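Side-chain contacts in PKS (Streptomyces albus, PDB 4OQJ), which probably extends acyl chains by decarboxylative condensation on carrier proteins, as the ketosynthase of an "AT-less" type I polyketide synthase that makes oxazolomycin: residues A29-G34 with F110-Y115; G79-D84 with A224-G229; E150-R153 with D159-R162; P474-T479 with T696-R701. All blocks are in the same frame, centred on the assembly; numbering follows the deposited sequence. Where two conformers were deposited one is given.

Contact 1: A29-G34 with F110-Y115; sequences ACRFPG and FLECAY
Arg31 reaches Glu112 because its CG stands anti to its carbonyl carbon (chi1 -53°) and the chain runs extended from CG to NE, carrying the guanidinium from the end of strand 23-31 to helix 105-121. Glu112 leaves the helix with CG likewise anti to its carbonyl carbon, and the two side chains cross at about a right angle, guanidinium and carboxylate planes 80° apart. The salt bridge is end-on and forked: Arg31 NH1 lies 2.8 Å and Arg31 NH2 2.9 Å from the single oxygen Glu112 OE1. That oxygen sits in the guanidinium plane and is met on its anti side, somewhat out of the carboxylate plane. The other, OE2, is held by the backbone N of Asp89. Arg31 NH1 also hydrogen-bonds Gln109 OE1, and NH2 forms a salt bridge with Glu116 OE2. On the next residue, Cys113 SG turns to the strand, 3.5 Å from Ala29 O and 3.8 Å from Ala29 CB. The axes of segments 29-31 and 110-115 approach to 7.7 Å at 145°, consistent with the small Ala29 and Cys113. The guanidinium and the Asp89 N-H would both stabilise a buried Glu112 anion, while Glu116 shares the same cation.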
# COMPACT_ATOMS: atom_id res chain seq x y z
N ALA A 29 -14.24 14.68 -1.17
CA ALA A 29 -14.49 15.49 0.01
C ALA A 29 -13.18 16.00 0.58
O ALA A 29 -12.12 15.41 0.35
CB ALA A 29 -15.24 14.68 1.06
N CYS A 30 -13.26 17.10 1.31
CA CYS A 30 -12.07 17.71 1.86
C CYS A 30 -12.41 18.67 2.98
O CYS A 30 -13.42 19.39 2.95
CB CYS A 30 -11.29 18.44 0.76
SG CYS A 30 -12.27 19.70 -0.12
N ARG A 31 -11.53 18.67 3.97
CA ARG A 31 -11.50 19.69 5.00
C ARG A 31 -10.06 20.17 5.03
O ARG A 31 -9.16 19.46 5.48
CB ARG A 31 -11.94 19.12 6.34
CG ARG A 31 -13.30 18.42 6.26
CD ARG A 31 -13.50 17.44 7.38
NE ARG A 31 -14.90 17.00 7.46
CZ ARG A 31 -15.44 16.49 8.56
NH1 ARG A 31 -14.70 16.34 9.65
NH2 ARG A 31 -16.73 16.13 8.56
N PHE A 32 -9.87 21.37 4.49
CA PHE A 32 -8.56 22.00 4.35
C PHE A 32 -8.61 23.31 5.13
O PHE A 32 -9.70 23.75 5.52
CB PHE A 32 -8.24 22.25 2.87
CG PHE A 32 -8.08 21.00 2.04
CD1 PHE A 32 -7.52 19.84 2.56
CD2 PHE A 32 -8.48 20.99 0.72
CE1 PHE A 32 -7.37 18.71 1.78
CE2 PHE A 32 -8.34 19.85 -0.06
CZ PHE A 32 -7.76 18.72 0.47
N PRO A 33 -7.46 23.96 5.36
CA PRO A 33 -7.56 25.28 5.99
C PRO A 33 -8.47 26.21 5.20
O PRO A 33 -8.33 26.30 3.98
CB PRO A 33 -6.12 25.79 5.99
CG PRO A 33 -5.30 24.54 5.98
CD PRO A 33 -6.06 23.58 5.10
N GLY A 34 -9.41 26.84 5.89
CA GLY A 34 -10.31 27.79 5.26
C GLY A 34 -11.43 27.17 4.43
O GLY A 34 -12.20 27.89 3.81
N PHE A 110 -10.53 11.53 9.10
CA PHE A 110 -10.53 10.76 7.85
C PHE A 110 -11.85 10.00 7.72
O PHE A 110 -12.40 9.88 6.64
CB PHE A 110 -9.38 9.77 7.73
CG PHE A 110 -9.40 9.05 6.41
CD1 PHE A 110 -9.01 9.72 5.25
CD2 PHE A 110 -9.93 7.79 6.30
CE1 PHE A 110 -9.10 9.10 4.02
CE2 PHE A 110 -10.02 7.15 5.07
CZ PHE A 110 -9.60 7.80 3.94
N LEU A 111 -12.33 9.47 8.84
CA LEU A 111 -13.58 8.72 8.86
C LEU A 111 -14.75 9.60 8.45
O LEU A 111 -15.57 9.21 7.61
CB LEU A 111 -13.83 8.11 10.25
CG LEU A 111 -15.16 7.37 10.47
CD1 LEU A 111 -15.44 6.32 9.36
CD2 LEU A 111 -15.17 6.70 11.83
N GLU A 112 -14.84 10.80 9.00
CA GLU A 112 -15.95 11.68 8.61
C GLU A 112 -15.78 12.11 7.15
O GLU A 112 -16.76 12.19 6.41
CB GLU A 112 -16.04 12.90 9.52
CG GLU A 112 -16.65 12.61 10.87
CD GLU A 112 -16.92 13.87 11.68
OE1 GLU A 112 -16.59 14.98 11.21
OE2 GLU A 112 -17.46 13.75 12.79
N CYS A 113 -14.55 12.38 6.74
CA CYS A 113 -14.30 12.81 5.35
C CYS A 113 -14.66 11.71 4.32
O CYS A 113 -15.22 12.00 3.26
CB CYS A 113 -12.84 13.22 5.18
SG CYS A 113 -12.50 14.04 3.59
N ALA A 114 -14.33 10.47 4.63
CA ALA A 114 -14.67 9.34 3.76
C ALA A 114 -16.18 9.17 3.64
O ALA A 114 -16.70 8.91 2.55
CB ALA A 114 -14.02 8.05 4.27
N TYR A 115 -16.87 9.29 4.77
CA TYR A 115 -18.32 9.27 4.79
C TYR A 115 -18.86 10.34 3.83
O TYR A 115 -19.72 10.06 3.01
CB TYR A 115 -18.82 9.49 6.22
CG TYR A 115 -20.31 9.31 6.49
CD1 TYR A 115 -21.24 10.23 6.03
CD2 TYR A 115 -20.77 8.26 7.27
CE1 TYR A 115 -22.61 10.08 6.31
CE2 TYR A 115 -22.11 8.10 7.56
CZ TYR A 115 -23.02 9.01 7.08
OH TYR A 115 -24.36 8.84 7.39

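Contact 2: G79-D84 with A224-G229; sequences GQVLVD and ADQGEG
Two hydrogen bonds join the side-chain amide of Gln226 to the backbone of Leu82, using both ends of that amide on one residue. Leu82 N donates to Gln226 OE1 at 2.9 Å, nearly straight at 163°, and Gln226 NE2 returns a bond to Leu82 O, also 2.9 Å but more bent at 147°. Neither donor lies in the plane of the carbonyl it meets. Being held at its oxygen and its nitrogen fixes the rotation of the amide. Gln226 gets there with CG wedged between its own N and carbonyl carbon (chi1 61°), the chain extended beyond.

The van der Waals contact is slight. Gln226 OE1 lies 3.5 Å from Val81 CA, and Val81 CG1 comes within 4.0 Å of Gly227 N. Gln226 and Gly227 are the central pair of a type II turn from Asp225 to Glu228, and Gly227, with its positive phi, takes the position where that turn commonly has glycine.

Both segments are loops: 79-84 leaves strand 75-79 on the way to helix 97-102, whereas the loop 224-229 links strand 214-221 to the short strand 230-231. Asn258, just before strand 259-267, touches Gln226 and bonds to Gln80 O, while helix 142-147 packs against Ala224 and Asp225.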
# COMPACT_ATOMS: atom_id res chain seq x y z
N GLY A 79 -0.05 30.07 11.13
CA GLY A 79 -0.20 28.66 10.82
C GLY A 79 -1.37 28.44 9.88
O GLY A 79 -2.18 29.34 9.66
N GLN A 80 -1.42 27.24 9.32
CA GLN A 80 -2.49 26.83 8.42
C GLN A 80 -3.30 25.80 9.16
O GLN A 80 -2.95 24.61 9.11
CB GLN A 80 -1.92 26.25 7.13
CG GLN A 80 -1.31 27.29 6.21
CD GLN A 80 -2.34 28.03 5.39
OE1 GLN A 80 -3.54 27.97 5.68
NE2 GLN A 80 -1.89 28.72 4.34
N VAL A 81 -4.35 26.24 9.85
CA VAL A 81 -5.07 25.37 10.77
C VAL A 81 -6.35 24.80 10.19
O VAL A 81 -7.04 25.43 9.38
CB VAL A 81 -5.41 26.10 12.10
CG1 VAL A 81 -4.18 26.82 12.63
CG2 VAL A 81 -6.55 27.07 11.92
N LEU A 82 -6.67 23.59 10.63
CA LEU A 82 -7.95 22.97 10.33
C LEU A 82 -8.92 23.20 11.49
O LEU A 82 -8.74 22.65 12.58
CB LEU A 82 -7.77 21.47 10.08
CG LEU A 82 -9.08 20.73 9.79
CD1 LEU A 82 -9.73 21.26 8.52
CD2 LEU A 82 -8.80 19.23 9.69
N VAL A 83 -9.93 24.02 11.26
CA VAL A 83 -10.92 24.33 12.30
C VAL A 83 -11.71 23.08 12.66
O VAL A 83 -12.07 22.28 11.79
CB VAL A 83 -11.90 25.44 11.84
CG1 VAL A 83 -12.93 25.75 12.94
CG2 VAL A 83 -11.14 26.70 11.46
N ASP A 84 -11.98 22.93 13.96
CA ASP A 84 -12.79 21.82 14.48
C ASP A 84 -12.19 20.45 14.23
O ASP A 84 -12.91 19.46 14.14
CB ASP A 84 -14.21 21.87 13.90
CG ASP A 84 -15.09 22.92 14.59
OD1 ASP A 84 -14.81 23.30 15.75
OD2 ASP A 84 -16.07 23.34 13.96
N ALA A 224 -1.27 17.69 16.52
CA ALA A 224 -2.02 17.82 17.76
C ALA A 224 -1.81 19.20 18.37
O ALA A 224 -2.62 19.63 19.18
CB ALA A 224 -1.60 16.73 18.75
N ASP A 225 -0.74 19.89 17.99
CA ASP A 225 -0.49 21.24 18.52
C ASP A 225 -0.67 22.33 17.46
O ASP A 225 -0.01 23.38 17.52
CB ASP A 225 0.91 21.33 19.15
CG ASP A 225 2.03 21.03 18.16
OD1 ASP A 225 1.77 20.98 16.94
OD2 ASP A 225 3.18 20.83 18.62
N GLN A 226 -1.58 22.13 16.51
CA GLN A 226 -1.89 23.21 15.58
C GLN A 226 -2.45 24.34 16.43
O GLN A 226 -2.98 24.10 17.52
CB GLN A 226 -2.86 22.77 14.47
CG GLN A 226 -4.22 22.30 14.95
CD GLN A 226 -5.27 22.20 13.83
OE1 GLN A 226 -4.98 22.43 12.65
NE2 GLN A 226 -6.48 21.85 14.20
N GLY A 227 -2.32 25.57 15.95
CA GLY A 227 -2.77 26.73 16.70
C GLY A 227 -1.61 27.45 17.33
O GLY A 227 -1.77 28.53 17.91
N GLU A 228 -0.43 26.85 17.23
CA GLU A 228 0.81 27.48 17.65
C GLU A 228 1.59 27.92 16.42
O GLU A 228 1.33 27.45 15.30
CB GLU A 228 1.66 26.52 18.49
CG GLU A 228 0.96 25.99 19.72
CD GLU A 228 1.83 25.05 20.53
OE1 GLU A 228 3.02 24.90 20.18
OE2 GLU A 228 1.33 24.46 21.51
N GLY A 229 2.55 28.81 16.61
CA GLY A 229 3.43 29.21 15.53
C GLY A 229 4.56 28.21 15.40
O GLY A 229 4.44 27.09 15.89

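Contact 3: E150-R153 with D159-R162; sequences ERYR and DRYR
Arg160 reaches back from helix 157-167 to the last two residues of helix 149-153 and supplies donors to both of their carbonyls. Its NE gives a hydrogen bond to Tyr152 O at 2.8 Å, with an N-H...O angle of 145°, and the NE donor stands tilted from that carbonyl plane. Its NH2 serves Arg153 O at 2.9 Å, a more bent bond of 131°. Here the acceptor lies in the guanidinium plane, but NH2 sits above the plane of the Arg153 carbonyl and does not point at a lone pair. These carbonyls belong to the C-terminal end of a short helix, where backbone oxygens often lack a partner in the next turn. The positive group there also faces the negative end of the helix dipole, a probably favourable placement.

The Tyr152 side chain crosses that of Arg160 at about a right angle. Its CG is anti to the backbone N (chi1 -173°), which swings the ring across the arginine chain, itself extended from CG to NE. Arg160 CG makes a CH-pi contact 3.8 Å from the Tyr152 ring centroid, over one face. Farther along, the guanidinium lies almost parallel to the ring, with Tyr152 CE1 over one of its faces, 3.8 Å above the plane.

The second subunit packs on this corner: its Leu140 meets Tyr152, its Leu145 meets Arg153 and its His146 meets Arg160. The arrangement is one of two consecutive short helices, 149-153 and 157-167, joined by a tight connection at the dimer interface, with an arginine of the second helix donating to the last carbonyls of the first.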
# COMPACT_ATOMS: atom_id res chain seq x y z
N GLU A 150 2.21 10.37 28.27
CA GLU A 150 2.38 9.96 29.66
C GLU A 150 1.39 8.85 30.00
O GLU A 150 1.72 7.89 30.69
CB GLU A 150 2.18 11.15 30.60
N ARG A 151 0.17 8.99 29.48
CA ARG A 151 -0.88 8.01 29.67
C ARG A 151 -0.41 6.62 29.25
O ARG A 151 -0.62 5.64 29.96
CB ARG A 151 -2.11 8.43 28.86
CG ARG A 151 -3.43 7.88 29.33
CD ARG A 151 -4.54 8.85 28.95
NE ARG A 151 -5.81 8.19 28.66
CZ ARG A 151 -6.90 8.83 28.25
NH1 ARG A 151 -6.89 10.15 28.10
NH2 ARG A 151 -8.02 8.15 28.01
N TYR A 152 0.24 6.55 28.09
CA TYR A 152 0.73 5.28 27.55
C TYR A 152 1.78 4.61 28.44
O TYR A 152 1.66 3.43 28.77
CB TYR A 152 1.32 5.47 26.14
CG TYR A 152 1.68 4.15 25.49
CD1 TYR A 152 2.93 3.56 25.68
CD2 TYR A 152 0.76 3.48 24.69
CE1 TYR A 152 3.24 2.34 25.09
CE2 TYR A 152 1.07 2.27 24.11
CZ TYR A 152 2.31 1.71 24.31
OH TYR A 152 2.60 0.50 23.72
N ARG A 153 2.82 5.34 28.82
CA ARG A 153 3.95 4.73 29.51
C ARG A 153 3.63 4.29 30.95
O ARG A 153 4.34 3.47 31.52
CB ARG A 153 5.15 5.67 29.52
CG ARG A 153 6.20 5.32 28.46
CD ARG A 153 7.05 6.53 28.09
NE ARG A 153 6.21 7.56 27.50
CZ ARG A 153 6.07 8.80 27.97
NH1 ARG A 153 6.73 9.22 29.04
NH2 ARG A 153 5.25 9.63 27.34
N ASP A 159 -4.63 -1.45 28.45
CA ASP A 159 -4.94 -0.08 28.07
C ASP A 159 -3.99 0.41 26.97
O ASP A 159 -4.39 1.18 26.09
CB ASP A 159 -4.87 0.84 29.30
CG ASP A 159 -6.09 0.69 30.20
OD1 ASP A 159 -7.20 0.51 29.66
OD2 ASP A 159 -5.93 0.76 31.44
N ARG A 160 -2.75 -0.04 27.03
CA ARG A 160 -1.81 0.19 25.94
C ARG A 160 -2.33 -0.41 24.63
O ARG A 160 -2.25 0.21 23.57
CB ARG A 160 -0.44 -0.38 26.28
CG ARG A 160 0.33 0.47 27.28
CD ARG A 160 1.67 -0.13 27.61
NE ARG A 160 2.45 0.74 28.48
CZ ARG A 160 3.74 0.57 28.75
NH1 ARG A 160 4.40 -0.45 28.22
NH2 ARG A 160 4.36 1.41 29.55
N TYR A 161 -2.86 -1.62 24.72
CA TYR A 161 -3.43 -2.29 23.55
C TYR A 161 -4.59 -1.47 22.99
O TYR A 161 -4.69 -1.25 21.79
CB TYR A 161 -3.88 -3.70 23.93
CG TYR A 161 -4.59 -4.44 22.82
CD1 TYR A 161 -5.96 -4.34 22.65
CD2 TYR A 161 -3.88 -5.25 21.93
CE1 TYR A 161 -6.61 -5.01 21.63
CE2 TYR A 161 -4.52 -5.93 20.91
CZ TYR A 161 -5.88 -5.80 20.76
OH TYR A 161 -6.54 -6.48 19.75
N ARG A 162 -5.46 -0.98 23.86
CA ARG A 162 -6.57 -0.16 23.39
C ARG A 162 -6.06 1.15 22.74
O ARG A 162 -6.61 1.62 21.74
CB ARG A 162 -7.53 0.09 24.55
CG ARG A 162 -8.81 0.88 24.21
CD ARG A 162 -9.51 0.47 22.90
NE ARG A 162 -10.03 -0.90 22.90
CZ ARG A 162 -11.03 -1.32 22.11
NH1 ARG A 162 -11.61 -0.49 21.26
NH2 ARG A 162 -11.43 -2.58 22.17

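Contact 4: P474-T479 with T696-R701; sequences PAALDT and TYPFER
An inverse gamma turn centred on Pro698 presents the proline ring to the first turns of helix 474-490, and this is where the late loop 696-701 packs against that helix. Pro698 CG comes to 3.3 Å from Ala476 O, and Ala476 CB lies 4.0 Å from Pro698 CG. Thr479, one turn along the helix, also meets the ring: its CG2, anti to the backbone N, touches Pro698 CB at 3.7 Å, and the two side chains run antiparallel where they pass. Thr479 thus turns its methyl to the proline.

The helix follows strand 465-471 after two residues, within the sequence family of the ketoacyl-synthetase C-terminal extension, and the loop comes more than two hundred residues later, after helix 680-684. The contact therefore brings a segment near the end of the modelled chain back onto the start of this helix.

Tyr697 adds to the patch at the methyl of Ala476. Its CB points away from the helix, but the ring extends back so that Tyr697 OH lies 3.5 Å from Ala476 CB, with Tyr697 CZ at 4.0 Å, an oblique approach. The hydroxyl has its polar partner in the backbone N of Asn472, just ahead of the helix, so the ring is held at its far end as well as at its root. Pro698 CD lies over one face of this ring, 3.5 Å above its plane, and Ala471 of strand 465-471 packs on both Tyr697 and Ala476.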
# COMPACT_ATOMS: atom_id res chain seq x y z
N PRO A 474 -32.52 14.63 16.01
CA PRO A 474 -33.45 15.63 15.49
C PRO A 474 -32.76 16.88 14.99
O PRO A 474 -33.11 17.45 13.93
CB PRO A 474 -34.33 15.95 16.71
CG PRO A 474 -34.31 14.73 17.51
CD PRO A 474 -32.93 14.15 17.34
N ALA A 475 -31.76 17.32 15.74
CA ALA A 475 -31.02 18.52 15.38
C ALA A 475 -30.34 18.33 14.03
O ALA A 475 -30.38 19.22 13.16
CB ALA A 475 -30.01 18.86 16.45
N ALA A 476 -29.72 17.17 13.84
CA ALA A 476 -29.07 16.86 12.57
C ALA A 476 -30.09 16.81 11.42
O ALA A 476 -29.81 17.29 10.32
CB ALA A 476 -28.30 15.52 12.66
N LEU A 477 -31.26 16.24 11.69
CA LEU A 477 -32.32 16.15 10.68
C LEU A 477 -32.78 17.54 10.25
O LEU A 477 -32.91 17.82 9.05
CB LEU A 477 -33.51 15.34 11.22
CG LEU A 477 -34.67 15.09 10.26
CD1 LEU A 477 -34.22 14.22 9.10
CD2 LEU A 477 -35.84 14.44 11.00
N ASP A 478 -32.99 18.43 11.22
CA ASP A 478 -33.36 19.81 10.89
C ASP A 478 -32.28 20.51 10.06
O ASP A 478 -32.60 21.17 9.06
CB ASP A 478 -33.64 20.61 12.17
CG ASP A 478 -34.98 20.24 12.80
OD1 ASP A 478 -35.85 19.67 12.09
OD2 ASP A 478 -35.17 20.52 14.01
N THR A 479 -31.01 20.36 10.46
CA THR A 479 -29.93 20.98 9.72
C THR A 479 -29.85 20.43 8.31
O THR A 479 -29.67 21.17 7.35
CB THR A 479 -28.55 20.78 10.41
OG1 THR A 479 -28.59 21.33 11.74
CG2 THR A 479 -27.44 21.45 9.63
N THR A 696 -23.80 17.08 2.44
CA THR A 696 -23.35 15.91 3.18
C THR A 696 -23.78 16.04 4.64
O THR A 696 -24.32 17.08 5.04
CB THR A 696 -21.82 15.74 3.04
OG1 THR A 696 -21.13 16.97 3.35
CG2 THR A 696 -21.51 15.37 1.61
N TYR A 697 -23.60 14.97 5.41
CA TYR A 697 -24.18 14.85 6.75
C TYR A 697 -23.70 15.96 7.71
O TYR A 697 -22.52 16.31 7.72
CB TYR A 697 -23.85 13.48 7.34
CG TYR A 697 -24.64 13.17 8.59
CD1 TYR A 697 -25.89 12.58 8.52
CD2 TYR A 697 -24.14 13.50 9.85
CE1 TYR A 697 -26.63 12.32 9.66
CE2 TYR A 697 -24.88 13.23 11.01
CZ TYR A 697 -26.13 12.64 10.90
OH TYR A 697 -26.88 12.37 12.03
N PRO A 698 -24.63 16.52 8.52
CA PRO A 698 -24.24 17.55 9.48
C PRO A 698 -23.74 16.93 10.79
O PRO A 698 -24.44 16.91 11.80
CB PRO A 698 -25.53 18.34 9.68
CG PRO A 698 -26.61 17.34 9.48
CD PRO A 698 -26.10 16.39 8.42
N PHE A 699 -22.51 16.43 10.76
CA PHE A 699 -21.92 15.74 11.89
C PHE A 699 -22.04 16.58 13.15
O PHE A 699 -21.79 17.77 13.12
CB PHE A 699 -20.45 15.43 11.63
CG PHE A 699 -20.23 14.56 10.42
CD1 PHE A 699 -20.48 13.20 10.48
CD2 PHE A 699 -19.78 15.12 9.24
CE1 PHE A 699 -20.26 12.39 9.36
CE2 PHE A 699 -19.57 14.33 8.13
CZ PHE A 699 -19.81 12.98 8.18
N GLU A 700 -22.41 15.96 14.26
CA GLU A 700 -22.53 16.71 15.51
C GLU A 700 -21.16 17.20 15.93
O GLU A 700 -20.21 16.41 15.95
CB GLU A 700 -23.17 15.86 16.61
CG GLU A 700 -23.64 16.69 17.81
CD GLU A 700 -24.75 16.02 18.60
OE1 GLU A 700 -25.71 15.52 17.97
OE2 GLU A 700 -24.66 16.01 19.84
N ARG A 701 -21.04 18.48 16.26
CA ARG A 701 -19.73 19.03 16.66
C ARG A 701 -19.44 18.79 18.14
O ARG A 701 -19.43 19.73 18.94
CB ARG A 701 -19.66 20.53 16.39
CG ARG A 701 -19.76 20.94 14.93
CD ARG A 701 -19.91 22.46 14.80
NE ARG A 701 -18.72 23.19 15.24
CZ ARG A 701 -18.55 23.73 16.45
NH1 ARG A 701 -19.49 23.64 17.38
NH2 ARG A 701 -17.42 24.37 16.72

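How the contacts relate
Contacts 1, 2 and 4 form a connected group. Contact 1 joins strand 23-31 of the large mixed sheet to helix 105-121; contact 2, its centre 15 Å away, touches it where Pro33 meets Gln80 and Val81, and their segments alternate along the chain. Contact 4 comes last, centred 16 Å from contact 1, and Phe699 of its loop packs on that same helix and on Arg31. A salt bridge, Asp84 OD2 to Arg701 NE at 2.9 Å, ties contact 2 to contact 4, so the late loop is fastened to the ketosynthase core both by packing and by a salt bridge. Contact 3 falls in sequence between the segments of contact 2 but stands about 12 Å from contacts 1 and 2 at the nearest atoms, out at the dimer interface.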